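Local atomic coordinates of glycerol dehydrogenase (PDB entry 6CSJ), a protein that oxidises glycerol and probably related polyols with a nicotinamide cofactor, and in this engineered double mutant has acquired D-lactate dehydrogenase activity. Residues A[286-289]-A[290-294]; A[254-257]-A[258-262]; A[224-228]-A[229-233]; A[295-298]-A[299-303]. The protein carries 2 engineered substitutions. All blocks are in the same frame, centred on the assembly; numbering follows the deposited sequence.

Interaction 1 (A[286-289]-A[290-294]); sequences EDAP and KAEIE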
ATOM      1  N   GLU A 286     -19.092   4.871  11.667  1.00 24.39           N
ATOM      2  CA  GLU A 286     -20.253   4.116  11.125  1.00 26.68           C
ATOM      3  C   GLU A 286     -21.000   3.331  12.216  1.00 23.66           C
ATOM      4  O   GLU A 286     -22.033   2.735  11.946  1.00 20.78           O
ATOM      5  CB  GLU A 286     -19.858   3.194   9.946  1.00 26.51           C
ATOM      6  CG  GLU A 286     -18.854   2.079  10.236  1.00 28.60           C
ATOM      7  CD  GLU A 286     -18.617   1.169   9.009  1.00 31.47           C
ATOM      8  OE1 GLU A 286     -19.456   0.276   8.788  1.00 32.48           O
ATOM      9  OE2 GLU A 286     -17.601   1.293   8.275  1.00 38.28           O
ATOM     10  N   ASP A 287     -20.453   3.342  13.432  1.00 25.07           N
ATOM     11  CA  ASP A 287     -20.996   2.648  14.593  1.00 23.57           C
ATOM     12  C   ASP A 287     -21.176   1.164  14.303  1.00 23.38           C
ATOM     13  O   ASP A 287     -22.257   0.603  14.490  1.00 24.72           O
ATOM     14  CB  ASP A 287     -22.285   3.316  15.083  1.00 24.71           C
ATOM     15  CG  ASP A 287     -22.780   2.729  16.414  1.00 28.31           C
ATOM     16  OD1 ASP A 287     -21.956   2.522  17.336  1.00 30.09           O
ATOM     17  OD2 ASP A 287     -23.990   2.450  16.535  1.00 24.08           O
ATOM     18  N   ALA A 288     -20.096   0.533  13.847  1.00 23.32           N
ATOM     19  CA  ALA A 288     -20.076  -0.907  13.612  1.00 23.11           C
ATOM     20  C   ALA A 288     -20.390  -1.637  14.922  1.00 22.41           C
ATOM     21  O   ALA A 288     -20.168  -1.072  16.006  1.00 18.43           O
ATOM     22  CB  ALA A 288     -18.712  -1.340  13.082  1.00 22.83           C
ATOM     23  N   PRO A 289     -20.924  -2.874  14.838  1.00 25.18           N
ATOM     24  CA  PRO A 289     -21.233  -3.618  16.074  1.00 25.52           C
ATOM     25  C   PRO A 289     -20.010  -3.763  16.965  1.00 30.19           C
ATOM     26  O   PRO A 289     -18.887  -3.883  16.466  1.00 31.90           O
ATOM     27  CB  PRO A 289     -21.682  -4.996  15.577  1.00 25.02           C
ATOM     28  CG  PRO A 289     -22.131  -4.775  14.170  1.00 30.72           C
ATOM     29  CD  PRO A 289     -21.360  -3.592  13.621  1.00 30.34           C
ATOM     30  N   LYS A 290     -20.236  -3.742  18.275  1.00 34.70           N
ATOM     31  CA  LYS A 290     -19.159  -3.935  19.246  1.00 32.00           C
ATOM     32  C   LYS A 290     -18.349  -5.219  18.979  1.00 30.29           C
ATOM     33  O   LYS A 290     -17.135  -5.230  19.222  1.00 28.57           O
ATOM     34  CB  LYS A 290     -19.733  -3.934  20.669  1.00 31.60           C
ATOM     35  CG  LYS A 290     -18.680  -3.946  21.769  1.00 29.20           C
ATOM     36  CD  LYS A 290     -19.219  -3.476  23.112  1.00 31.25           C
ATOM     37  CE  LYS A 290     -20.218  -4.467  23.726  1.00 34.06           C
ATOM     38  NZ  LYS A 290     -19.567  -5.596  24.464  1.00 36.52           N
ATOM     39  N   ALA A 291     -19.001  -6.274  18.471  1.00 25.39           N
ATOM     40  CA  ALA A 291     -18.313  -7.535  18.140  1.00 26.90           C
ATOM     41  C   ALA A 291     -17.277  -7.361  17.018  1.00 29.81           C
ATOM     42  O   ALA A 291     -16.191  -7.928  17.082  1.00 40.66           O
ATOM     43  CB  ALA A 291     -19.316  -8.621  17.773  1.00 24.35           C
ATOM     44  N   GLU A 292     -17.631  -6.580  16.004  1.00 29.27           N
ATOM     45  CA  GLU A 292     -16.734  -6.235  14.895  1.00 28.26           C
ATOM     46  C   GLU A 292     -15.542  -5.391  15.384  1.00 24.82           C
ATOM     47  O   GLU A 292     -14.413  -5.615  14.977  1.00 24.26           O
ATOM     48  CB  GLU A 292     -17.516  -5.479  13.818  1.00 32.17           C
ATOM     49  CG  GLU A 292     -17.004  -5.624  12.393  1.00 38.09           C
ATOM     50  CD  GLU A 292     -18.076  -5.221  11.371  1.00 39.73           C
ATOM     51  OE1 GLU A 292     -18.264  -4.014  11.129  1.00 38.84           O
ATOM     52  OE2 GLU A 292     -18.739  -6.106  10.813  1.00 43.20           O
ATOM     53  N   ILE A 293     -15.804  -4.433  16.265  1.00 26.37           N
ATOM     54  CA  ILE A 293     -14.747  -3.593  16.871  1.00 27.66           C
ATOM     55  C   ILE A 293     -13.770  -4.432  17.705  1.00 24.91           C
ATOM     56  O   ILE A 293     -12.555  -4.272  17.603  1.00 19.93           O
ATOM     57  CB  ILE A 293     -15.351  -2.447  17.723  1.00 28.74           C
ATOM     58  CG1 ILE A 293     -16.048  -1.431  16.808  1.00 31.11           C
ATOM     59  CG2 ILE A 293     -14.289  -1.741  18.570  1.00 28.13           C
ATOM     60  CD1 ILE A 293     -17.007  -0.511  17.541  1.00 32.03           C
ATOM     61  N   GLU A 294     -14.313  -5.315  18.527  1.00 25.01           N
ATOM     62  CA  GLU A 294     -13.493  -6.191  19.373  1.00 24.83           C
ATOM     63  C   GLU A 294     -12.600  -7.110  18.538  1.00 22.58           C
ATOM     64  O   GLU A 294     -11.441  -7.308  18.898  1.00 24.33           O
ATOM     65  CB  GLU A 294     -14.357  -7.012  20.337  1.00 25.39           C
ATOM     66  CG  GLU A 294     -14.871  -6.210  21.515  1.00 32.05           C
ATOM     67  CD  GLU A 294     -15.845  -6.960  22.409  1.00 33.21           C
ATOM     68  OE1 GLU A 294     -15.873  -8.209  22.376  1.00 33.77           O
ATOM     69  OE2 GLU A 294     -16.574  -6.285  23.162  1.00 34.23           O
TER
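Pro289 O accepts the amide of Ile293 at 3.1 Å from its N, with an N-H...O angle of 163°, the first regular backbone bond of helix 290-303. Proline suits this N-cap position, since the cap residue needs no amide hydrogen and the ring fixes phi near -60°, compatible with the extended psi that leads into the helix. The methyl of Ala288 points toward the helix and meets the carboxylate of Glu292, CB to OE1 3.3 Å, while CD of the proline ring lies 4.0 Å from the same OE1. Glu292 reaches back this far because its CG stands anti to the backbone N (chi1 -152°) and the chain runs on extended. Its OE1 is claimed by Arg180 in a salt bridge, and Glu286 shares that arginine, which probably offsets the two like charges. On the buried side Ile293 lays CD1 3.6 Å from Ala288 O. Outside, Lys290 bends into a salt bridge whose hydrogen bond, NZ to Glu294 OE2 at 3.3 Å, is weak. Asp287, with positive phi, closes helix 271-285 in a Schellman motif, and the short loop turns the chain so that Ala288 and Ile293 pack on Leu283 of that helix while Ile293 also meets Val358 of helix 345-365.

Interaction 2 (A[254-257]-A[258-262]); sequences HAIH and NGLTV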
ATOM      1  N   HIS A 254      -8.628   5.981   5.242  1.00 23.54           N
ATOM      2  CA  HIS A 254      -7.577   6.674   4.485  1.00 26.63           C
ATOM      3  C   HIS A 254      -7.623   8.185   4.651  1.00 23.48           C
ATOM      4  O   HIS A 254      -6.569   8.819   4.775  1.00 18.84           O
ATOM      5  CB  HIS A 254      -7.549   6.265   2.991  1.00 31.43           C
ATOM      6  CG  HIS A 254      -6.652   5.090   2.714  1.00 53.32           C
ATOM      7  ND1 HIS A 254      -6.951   3.808   3.147  1.00 46.86           N
ATOM      8  CD2 HIS A 254      -5.395   5.020   2.196  1.00 50.78           C
ATOM      9  CE1 HIS A 254      -5.965   2.992   2.822  1.00 52.63           C
ATOM     10  NE2 HIS A 254      -5.019   3.699   2.222  1.00 52.08           N
ATOM     11  N   ALA A 255      -8.832   8.759   4.681  1.00 20.81           N
ATOM     12  CA  ALA A 255      -8.991  10.191   4.946  1.00 21.20           C
ATOM     13  C   ALA A 255      -8.441  10.566   6.316  1.00 19.61           C
ATOM     14  O   ALA A 255      -7.738  11.562   6.444  1.00 19.08           O
ATOM     15  CB  ALA A 255     -10.438  10.611   4.820  1.00 18.96           C
ATOM     16  N   ILE A 256      -8.743   9.751   7.324  1.00 21.27           N
ATOM     17  CA  ILE A 256      -8.236   9.968   8.679  1.00 23.37           C
ATOM     18  C   ILE A 256      -6.711   9.766   8.741  1.00 25.24           C
ATOM     19  O   ILE A 256      -6.029  10.523   9.443  1.00 27.85           O
ATOM     20  CB  ILE A 256      -9.013   9.121   9.729  1.00 24.64           C
ATOM     21  CG1 ILE A 256     -10.446   9.655   9.861  1.00 25.37           C
ATOM     22  CG2 ILE A 256      -8.335   9.169  11.104  1.00 25.39           C
ATOM     23  CD1 ILE A 256     -11.423   8.691  10.519  1.00 26.23           C
ATOM     24  N   HIS A 257      -6.184   8.771   8.012  1.00 22.78           N
ATOM     25  CA  HIS A 257      -4.725   8.642   7.802  1.00 24.55           C
ATOM     26  C   HIS A 257      -4.096   9.965   7.308  1.00 23.04           C
ATOM     27  O   HIS A 257      -3.092  10.415   7.857  1.00 21.95           O
ATOM     28  CB  HIS A 257      -4.383   7.483   6.840  1.00 25.47           C
ATOM     29  CG  HIS A 257      -3.042   7.614   6.175  1.00 28.28           C
ATOM     30  ND1 HIS A 257      -2.846   8.355   5.029  1.00 30.05           N
ATOM     31  CD2 HIS A 257      -1.829   7.111   6.503  1.00 28.11           C
ATOM     32  CE1 HIS A 257      -1.575   8.301   4.680  1.00 27.65           C
ATOM     33  NE2 HIS A 257      -0.937   7.550   5.555  1.00 29.10           N
ATOM     34  N   ASN A 258      -4.702  10.577   6.291  1.00 22.41           N
ATOM     35  CA  ASN A 258      -4.195  11.832   5.717  1.00 20.79           C
ATOM     36  C   ASN A 258      -4.248  12.972   6.717  1.00 22.42           C
ATOM     37  O   ASN A 258      -3.279  13.715   6.855  1.00 27.52           O
ATOM     38  CB  ASN A 258      -4.971  12.232   4.459  1.00 18.94           C
ATOM     39  CG  ASN A 258      -4.722  11.293   3.290  1.00 17.98           C
ATOM     40  OD1 ASN A 258      -3.866  10.420   3.348  1.00 16.64           O
ATOM     41  ND2 ASN A 258      -5.487  11.468   2.223  1.00 19.50           N
ATOM     42  N   GLY A 259      -5.369  13.096   7.420  1.00 23.05           N
ATOM     43  CA  GLY A 259      -5.525  14.115   8.455  1.00 23.25           C
ATOM     44  C   GLY A 259      -4.524  14.040   9.603  1.00 23.11           C
ATOM     45  O   GLY A 259      -4.166  15.065  10.186  1.00 24.99           O
ATOM     46  N   LEU A 260      -4.074  12.830   9.932  1.00 23.86           N
ATOM     47  CA  LEU A 260      -3.105  12.639  11.012  1.00 25.37           C
ATOM     48  C   LEU A 260      -1.728  13.269  10.746  1.00 25.73           C
ATOM     49  O   LEU A 260      -0.943  13.428  11.687  1.00 27.04           O
ATOM     50  CB  LEU A 260      -2.963  11.148  11.361  1.00 27.35           C
ATOM     51  CG  LEU A 260      -4.175  10.586  12.172  1.00 23.30           C
ATOM     52  CD1 LEU A 260      -4.210   9.087  12.148  1.00 24.36           C
ATOM     53  CD2 LEU A 260      -4.134  11.022  13.620  1.00 21.63           C
ATOM     54  N   THR A 261      -1.447  13.650   9.483  1.00 28.43           N
ATOM     55  CA  THR A 261      -0.195  14.354   9.132  1.00 32.95           C
ATOM     56  C   THR A 261      -0.004  15.651   9.950  1.00 36.62           C
ATOM     57  O   THR A 261       1.115  16.059  10.216  1.00 44.83           O
ATOM     58  CB  THR A 261      -0.113  14.683   7.628  1.00 31.68           C
ATOM     59  OG1 THR A 261       1.229  15.037   7.323  1.00 35.50           O
ATOM     60  CG2 THR A 261      -1.015  15.844   7.282  1.00 33.22           C
ATOM     61  N   VAL A 262      -1.117  16.279  10.332  1.00 36.46           N
ATOM     62  CA  VAL A 262      -1.146  17.435  11.240  1.00 31.07           C
ATOM     63  C   VAL A 262      -0.411  17.164  12.558  1.00 28.31           C
ATOM     64  O   VAL A 262       0.230  18.058  13.096  1.00 31.56           O
ATOM     65  CB  VAL A 262      -2.611  17.848  11.555  1.00 34.89           C
ATOM     66  CG1 VAL A 262      -2.688  18.857  12.704  1.00 37.01           C
ATOM     67  CG2 VAL A 262      -3.309  18.397  10.311  1.00 34.61           C
TER
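His254 opens the turn by giving its carbonyl O to Asn258 N at 3.0 Å, while its imidazole turns away to Glu178, which accepts from ND1. Next along the chain, Ala255 O takes Gly259 N at 3.0 Å; its small methyl packs against the loop residues Glu334, Thr335 and Ile336. Ile256 comes third, its O bonded to Leu260 N at 3.1 Å, and its CG2 touches Leu260 CD1 at 4.3 Å, a branched pair suited to a buried face. These bonds belong to the last turns of helix 252-259, in the helical part of an iron-containing alcohol dehydrogenase fold, where Leu260 N also makes a weak bond to His257 O. His257 then carries the side-chain contact: a first torsion of 158° swings the ring beside the carbonyl carbon, and ND1 donates to Asn258 OD1 at 2.9 Å. The oxygen lies 11° out of the ring plane, at the edge, and the ring and amide planes stand 64° apart. A leucine in place of His257 would probably leave Asn258 OD1 without this donor, and the amide held in its rotation mainly by the bond of ND2 to Glu334. The imidazole of His257 also meets the ring of His271.

Interaction 3 (A[224-228]-A[229-233]); sequences HLVTE and AVEKI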
ATOM      1  N   HIS A 224      12.563 -13.870   9.969  1.00 20.96           N
ATOM      2  CA  HIS A 224      12.857 -13.758   8.551  1.00 20.29           C
ATOM      3  C   HIS A 224      12.654 -15.055   7.769  1.00 21.11           C
ATOM      4  O   HIS A 224      13.382 -15.340   6.832  1.00 18.54           O
ATOM      5  CB  HIS A 224      14.256 -13.149   8.351  1.00 20.97           C
ATOM      6  CG  HIS A 224      14.447 -11.865   9.094  1.00 22.41           C
ATOM      7  ND1 HIS A 224      13.797 -10.697   8.745  1.00 24.09           N
ATOM      8  CD2 HIS A 224      15.163 -11.575  10.206  1.00 23.43           C
ATOM      9  CE1 HIS A 224      14.117  -9.739   9.597  1.00 26.48           C
ATOM     10  NE2 HIS A 224      14.954 -10.243  10.489  1.00 25.75           N
ATOM     11  N   LEU A 225      11.618 -15.804   8.141  1.00 19.70           N
ATOM     12  CA  LEU A 225      11.307 -17.093   7.533  1.00 20.44           C
ATOM     13  C   LEU A 225      10.002 -17.025   6.762  1.00 19.66           C
ATOM     14  O   LEU A 225       9.104 -16.271   7.116  1.00 22.90           O
ATOM     15  CB  LEU A 225      11.189 -18.163   8.617  1.00 21.39           C
ATOM     16  CG  LEU A 225      12.392 -18.282   9.557  1.00 24.73           C
ATOM     17  CD1 LEU A 225      12.043 -19.105  10.795  1.00 26.29           C
ATOM     18  CD2 LEU A 225      13.612 -18.853   8.824  1.00 22.54           C
ATOM     19  N   VAL A 226       9.911 -17.836   5.712  1.00 21.58           N
ATOM     20  CA  VAL A 226       8.734 -17.909   4.859  1.00 21.33           C
ATOM     21  C   VAL A 226       7.978 -19.205   5.117  1.00 22.30           C
ATOM     22  O   VAL A 226       8.487 -20.292   4.828  1.00 23.02           O
ATOM     23  CB  VAL A 226       9.120 -17.864   3.371  1.00 22.38           C
ATOM     24  CG1 VAL A 226       7.863 -17.902   2.485  1.00 23.86           C
ATOM     25  CG2 VAL A 226       9.982 -16.633   3.084  1.00 22.09           C
ATOM     26  N   THR A 227       6.773 -19.078   5.671  1.00 22.67           N
ATOM     27  CA  THR A 227       5.791 -20.165   5.726  1.00 19.69           C
ATOM     28  C   THR A 227       4.627 -19.829   4.794  1.00 20.13           C
ATOM     29  O   THR A 227       4.525 -18.708   4.300  1.00 21.53           O
ATOM     30  CB  THR A 227       5.240 -20.346   7.141  1.00 18.43           C
ATOM     31  OG1 THR A 227       4.521 -19.167   7.528  1.00 23.75           O
ATOM     32  CG2 THR A 227       6.371 -20.610   8.145  1.00 19.08           C
ATOM     33  N   GLU A 228       3.724 -20.784   4.592  1.00 19.66           N
ATOM     34  CA  GLU A 228       2.524 -20.546   3.786  1.00 18.90           C
ATOM     35  C   GLU A 228       1.617 -19.430   4.363  1.00 19.93           C
ATOM     36  O   GLU A 228       0.885 -18.769   3.619  1.00 17.99           O
ATOM     37  CB  GLU A 228       1.765 -21.861   3.586  1.00 20.89           C
ATOM     38  CG  GLU A 228       0.424 -21.780   2.861  1.00 26.00           C
ATOM     39  CD  GLU A 228       0.512 -21.253   1.438  1.00 26.74           C
ATOM     40  OE1 GLU A 228       1.607 -21.178   0.863  1.00 31.05           O
ATOM     41  OE2 GLU A 228      -0.527 -20.914   0.872  1.00 37.07           O
ATOM     42  N   ALA A 229       1.682 -19.205   5.676  1.00 18.78           N
ATOM     43  CA  ALA A 229       0.981 -18.084   6.297  1.00 20.50           C
ATOM     44  C   ALA A 229       1.552 -16.767   5.799  1.00 20.41           C
ATOM     45  O   ALA A 229       0.804 -15.832   5.523  1.00 24.60           O
ATOM     46  CB  ALA A 229       1.065 -18.154   7.811  1.00 18.30           C
ATOM     47  N   VAL A 230       2.878 -16.700   5.691  1.00 20.11           N
ATOM     48  CA  VAL A 230       3.543 -15.507   5.159  1.00 18.49           C
ATOM     49  C   VAL A 230       3.167 -15.319   3.691  1.00 17.56           C
ATOM     50  O   VAL A 230       2.881 -14.207   3.281  1.00 15.72           O
ATOM     51  CB  VAL A 230       5.076 -15.555   5.357  1.00 17.35           C
ATOM     52  CG1 VAL A 230       5.744 -14.350   4.706  1.00 18.13           C
ATOM     53  CG2 VAL A 230       5.399 -15.574   6.839  1.00 17.24           C
ATOM     54  N   GLU A 231       3.140 -16.408   2.923  1.00 19.87           N
ATOM     55  CA  GLU A 231       2.691 -16.371   1.524  1.00 22.54           C
ATOM     56  C   GLU A 231       1.282 -15.794   1.389  1.00 19.88           C
ATOM     57  O   GLU A 231       1.049 -14.930   0.548  1.00 19.03           O
ATOM     58  CB  GLU A 231       2.755 -17.763   0.861  1.00 24.55           C
ATOM     59  CG  GLU A 231       4.170 -18.333   0.677  1.00 28.70           C
ATOM     60  CD  GLU A 231       4.942 -17.790  -0.529  1.00 33.12           C
ATOM     61  OE1 GLU A 231       4.328 -17.264  -1.485  1.00 31.97           O
ATOM     62  OE2 GLU A 231       6.191 -17.907  -0.517  1.00 37.72           O
ATOM     63  N   LYS A 232       0.348 -16.247   2.223  1.00 21.32           N
ATOM     64  CA  LYS A 232      -1.035 -15.763   2.135  1.00 21.50           C
ATOM     65  C   LYS A 232      -1.175 -14.291   2.519  1.00 18.34           C
ATOM     66  O   LYS A 232      -1.969 -13.571   1.910  1.00 14.87           O
ATOM     67  CB  LYS A 232      -1.967 -16.616   2.993  1.00 25.89           C
ATOM     68  CG  LYS A 232      -2.296 -17.954   2.375  1.00 31.24           C
ATOM     69  CD  LYS A 232      -3.214 -18.740   3.284  1.00 41.16           C
ATOM     70  CE  LYS A 232      -3.479 -20.150   2.787  1.00 44.87           C
ATOM     71  NZ  LYS A 232      -3.894 -20.992   3.940  1.00 48.24           N
ATOM     72  N   ILE A 233      -0.416 -13.866   3.532  1.00 16.24           N
ATOM     73  CA  ILE A 233      -0.418 -12.478   3.982  1.00 16.97           C
ATOM     74  C   ILE A 233       0.198 -11.554   2.932  1.00 18.12           C
ATOM     75  O   ILE A 233      -0.312 -10.461   2.708  1.00 20.78           O
ATOM     76  CB  ILE A 233       0.278 -12.324   5.357  1.00 18.66           C
ATOM     77  CG1 ILE A 233      -0.665 -12.788   6.481  1.00 22.69           C
ATOM     78  CG2 ILE A 233       0.755 -10.899   5.623  1.00 17.57           C
ATOM     79  CD1 ILE A 233      -1.968 -12.009   6.630  1.00 21.44           C
TER
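Glu228 O accepts from Lys232 N at 2.9 Å, with an N-H...O angle of 155°. One residue earlier, Thr227 O takes Glu231 N at 3.0 Å. Thr227 also uses its side chain: OG1, placed between the backbone N and the carbonyl carbon (chi1 64°), turns toward the first turn and accepts weakly from Val230 N at 3.5 Å. A threonine suits the spot because a short hydroxyl side chain can stand in for the carbonyl that a preceding turn would have supplied. Glu228 bends at chi2 so that OE1 comes to 3.6 Å from Glu231 CB, and OE2 lies 3.6 Å from CE of Lys232; the lysine NZ is 4.6 Å from OE2, probably near enough for some attraction but beyond a salt bridge. Across the turn, Val226 CG1 meets Glu231 OE2 at 3.4 Å, and OE2 is also hydrogen-bonded to Thr154 OG1, on whose side chain Val226 packs as well. The negative Glu228 near the helix start is probably favoured by the helix dipole. After the Schellman end of helix 197-221 at His224, the chain thus starts helix 228-248 with a threonine N-cap.

Interaction 4 (A[295-298]-A[299-303]); sequences EVVS and FCLSV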
ATOM      1  N   GLU A 295     -13.127  -7.653  17.440  1.00 18.83           N
ATOM      2  CA  GLU A 295     -12.328  -8.496  16.551  1.00 21.32           C
ATOM      3  C   GLU A 295     -11.141  -7.718  15.939  1.00 23.01           C
ATOM      4  O   GLU A 295     -10.034  -8.249  15.875  1.00 25.87           O
ATOM      5  CB  GLU A 295     -13.201  -9.123  15.458  1.00 18.87           C
ATOM      6  CG  GLU A 295     -12.441 -10.021  14.497  1.00 21.09           C
ATOM      7  CD  GLU A 295     -13.341 -10.826  13.592  1.00 24.63           C
ATOM      8  OE1 GLU A 295     -13.762 -11.929  14.011  1.00 44.20           O
ATOM      9  OE2 GLU A 295     -13.624 -10.377  12.459  1.00 22.27           O
ATOM     10  N   VAL A 296     -11.372  -6.469  15.524  1.00 19.84           N
ATOM     11  CA  VAL A 296     -10.312  -5.617  14.972  1.00 19.66           C
ATOM     12  C   VAL A 296      -9.277  -5.223  16.028  1.00 20.96           C
ATOM     13  O   VAL A 296      -8.070  -5.322  15.784  1.00 19.71           O
ATOM     14  CB  VAL A 296     -10.892  -4.341  14.294  1.00 18.81           C
ATOM     15  CG1 VAL A 296      -9.795  -3.333  13.958  1.00 17.69           C
ATOM     16  CG2 VAL A 296     -11.649  -4.732  13.030  1.00 19.30           C
ATOM     17  N   VAL A 297      -9.739  -4.765  17.186  1.00 22.27           N
ATOM     18  CA  VAL A 297      -8.824  -4.318  18.238  1.00 24.90           C
ATOM     19  C   VAL A 297      -7.979  -5.498  18.722  1.00 27.37           C
ATOM     20  O   VAL A 297      -6.776  -5.354  18.941  1.00 26.10           O
ATOM     21  CB  VAL A 297      -9.567  -3.667  19.423  1.00 24.55           C
ATOM     22  CG1 VAL A 297      -8.604  -3.331  20.563  1.00 23.46           C
ATOM     23  CG2 VAL A 297     -10.297  -2.402  18.962  1.00 28.76           C
ATOM     24  N   SER A 298      -8.622  -6.664  18.862  1.00 29.50           N
ATOM     25  CA  SER A 298      -7.960  -7.893  19.294  1.00 30.42           C
ATOM     26  C   SER A 298      -6.863  -8.320  18.309  1.00 31.52           C
ATOM     27  O   SER A 298      -5.729  -8.609  18.711  1.00 27.71           O
ATOM     28  CB  SER A 298      -8.980  -9.019  19.460  1.00 32.12           C
ATOM     29  OG  SER A 298      -8.357 -10.227  19.871  1.00 43.97           O
ATOM     30  N   PHE A 299      -7.207  -8.354  17.027  1.00 26.70           N
ATOM     31  CA  PHE A 299      -6.226  -8.635  15.995  1.00 22.54           C
ATOM     32  C   PHE A 299      -5.042  -7.660  16.047  1.00 22.34           C
ATOM     33  O   PHE A 299      -3.885  -8.091  15.984  1.00 19.28           O
ATOM     34  CB  PHE A 299      -6.843  -8.612  14.592  1.00 20.50           C
ATOM     35  CG  PHE A 299      -5.820  -8.658  13.509  1.00 19.58           C
ATOM     36  CD1 PHE A 299      -5.127  -9.832  13.269  1.00 21.41           C
ATOM     37  CD2 PHE A 299      -5.484  -7.513  12.787  1.00 19.96           C
ATOM     38  CE1 PHE A 299      -4.136  -9.883  12.291  1.00 25.49           C
ATOM     39  CE2 PHE A 299      -4.498  -7.555  11.810  1.00 20.24           C
ATOM     40  CZ  PHE A 299      -3.827  -8.739  11.557  1.00 23.16           C
ATOM     41  N   CYS A 300      -5.331  -6.362  16.157  1.00 20.77           N
ATOM     42  CA  CYS A 300      -4.279  -5.334  16.189  1.00 21.68           C
ATOM     43  C   CYS A 300      -3.341  -5.526  17.386  1.00 20.76           C
ATOM     44  O   CYS A 300      -2.116  -5.462  17.238  1.00 25.23           O
ATOM     45  CB  CYS A 300      -4.874  -3.921  16.188  1.00 22.74           C
ATOM     46  SG  CYS A 300      -5.656  -3.375  14.639  1.00 20.78           S
ATOM     47  N   LEU A 301      -3.906  -5.791  18.562  1.00 22.94           N
ATOM     48  CA  LEU A 301      -3.082  -6.077  19.744  1.00 24.94           C
ATOM     49  C   LEU A 301      -2.239  -7.347  19.586  1.00 23.93           C
ATOM     50  O   LEU A 301      -1.106  -7.370  20.042  1.00 23.78           O
ATOM     51  CB  LEU A 301      -3.938  -6.162  21.013  1.00 24.74           C
ATOM     52  CG  LEU A 301      -4.591  -4.855  21.439  1.00 27.60           C
ATOM     53  CD1 LEU A 301      -5.601  -5.115  22.544  1.00 27.49           C
ATOM     54  CD2 LEU A 301      -3.555  -3.811  21.874  1.00 27.05           C
ATOM     55  N   SER A 302      -2.772  -8.372  18.923  1.00 22.89           N
ATOM     56  CA  SER A 302      -2.027  -9.620  18.710  1.00 21.39           C
ATOM     57  C   SER A 302      -0.790  -9.454  17.833  1.00 18.73           C
ATOM     58  O   SER A 302       0.193 -10.138  18.061  1.00 21.55           O
ATOM     59  CB  SER A 302      -2.933 -10.731  18.136  1.00 20.95           C
ATOM     60  OG  SER A 302      -3.181 -10.557  16.752  1.00 23.08           O
ATOM     61  N   VAL A 303      -0.839  -8.563  16.838  1.00 17.65           N
ATOM     62  CA  VAL A 303       0.287  -8.366  15.898  1.00 17.28           C
ATOM     63  C   VAL A 303       1.100  -7.090  16.116  1.00 18.56           C
ATOM     64  O   VAL A 303       2.121  -6.909  15.457  1.00 22.30           O
ATOM     65  CB  VAL A 303      -0.155  -8.436  14.408  1.00 17.34           C
ATOM     66  CG1 VAL A 303      -0.760  -9.790  14.098  1.00 16.91           C
ATOM     67  CG2 VAL A 303      -1.131  -7.327  14.035  1.00 18.32           C
TER
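A chi1 of 175° puts CG1 of Val297 beside its carbonyl carbon, and in Leu301 it is CG that lies opposite the carbonyl carbon (chi1 -66°), which sets the two side chains alongside each other, pointing the same way, with Val297 CG1 and Leu301 CD1 4.0 Å apart. One residue back, Val296 and Cys300 repeat the spacing, Val296 CG1 resting 4.2 Å from the sulfur SG. Both pairs ride on regular helix bonds, such as Leu301 N to Val297 O at 2.9 Å and 166°, and Cys300 N to Val296 O at 3.0 Å. Apolar side chains suit this flank, where Val296, Val297 and Cys300 are buried while Leu301 keeps some exposure beside Trp366: Val296 and Cys300 lean on Leu173 of helix 162-173, and Val297 on Tyr362 of helix 345-365. Phe299 turns its ring to Met169 and Leu173, while the CG2 methyl of Val303 sits 3.9 Å above one of its faces, offset toward the rim. Near the helix end, Ser302 OG donates to Phe299 O at 2.7 Å, and the same oxygen takes Val303 N at 3.2 Å. With an alanine in place of Ser302, Phe299 O would probably lose the hydroxyl donor and keep just Val303 N of this pair. Backbone bonds run through both parts; the flank adds apolar contact, and the last turn adds a hydroxyl that gives Phe299 O a second donor.

Overall arrangement
Interactions 1 and 4 share helix 290-303, the first starting it at Pro289 and the second running through to its last turn; their centres are about 13 Å apart. Helix 271-285 ties interaction 1 to interaction 2, since both pack against it, interaction 2 through Ile256 on Ala281, although the nearest atoms of the two lie about 9 Å apart. Interaction 3 stands off, its centre about 30 Å from that of interaction 2 on the other side of the chain's centre, yet its nearest atoms come within about 6 Å of interaction 4, and Ile233 and Phe299 both touch Met169. Interaction 2, with its histidines, is the innermost; as in related enzymes, this region probably borders the metal site.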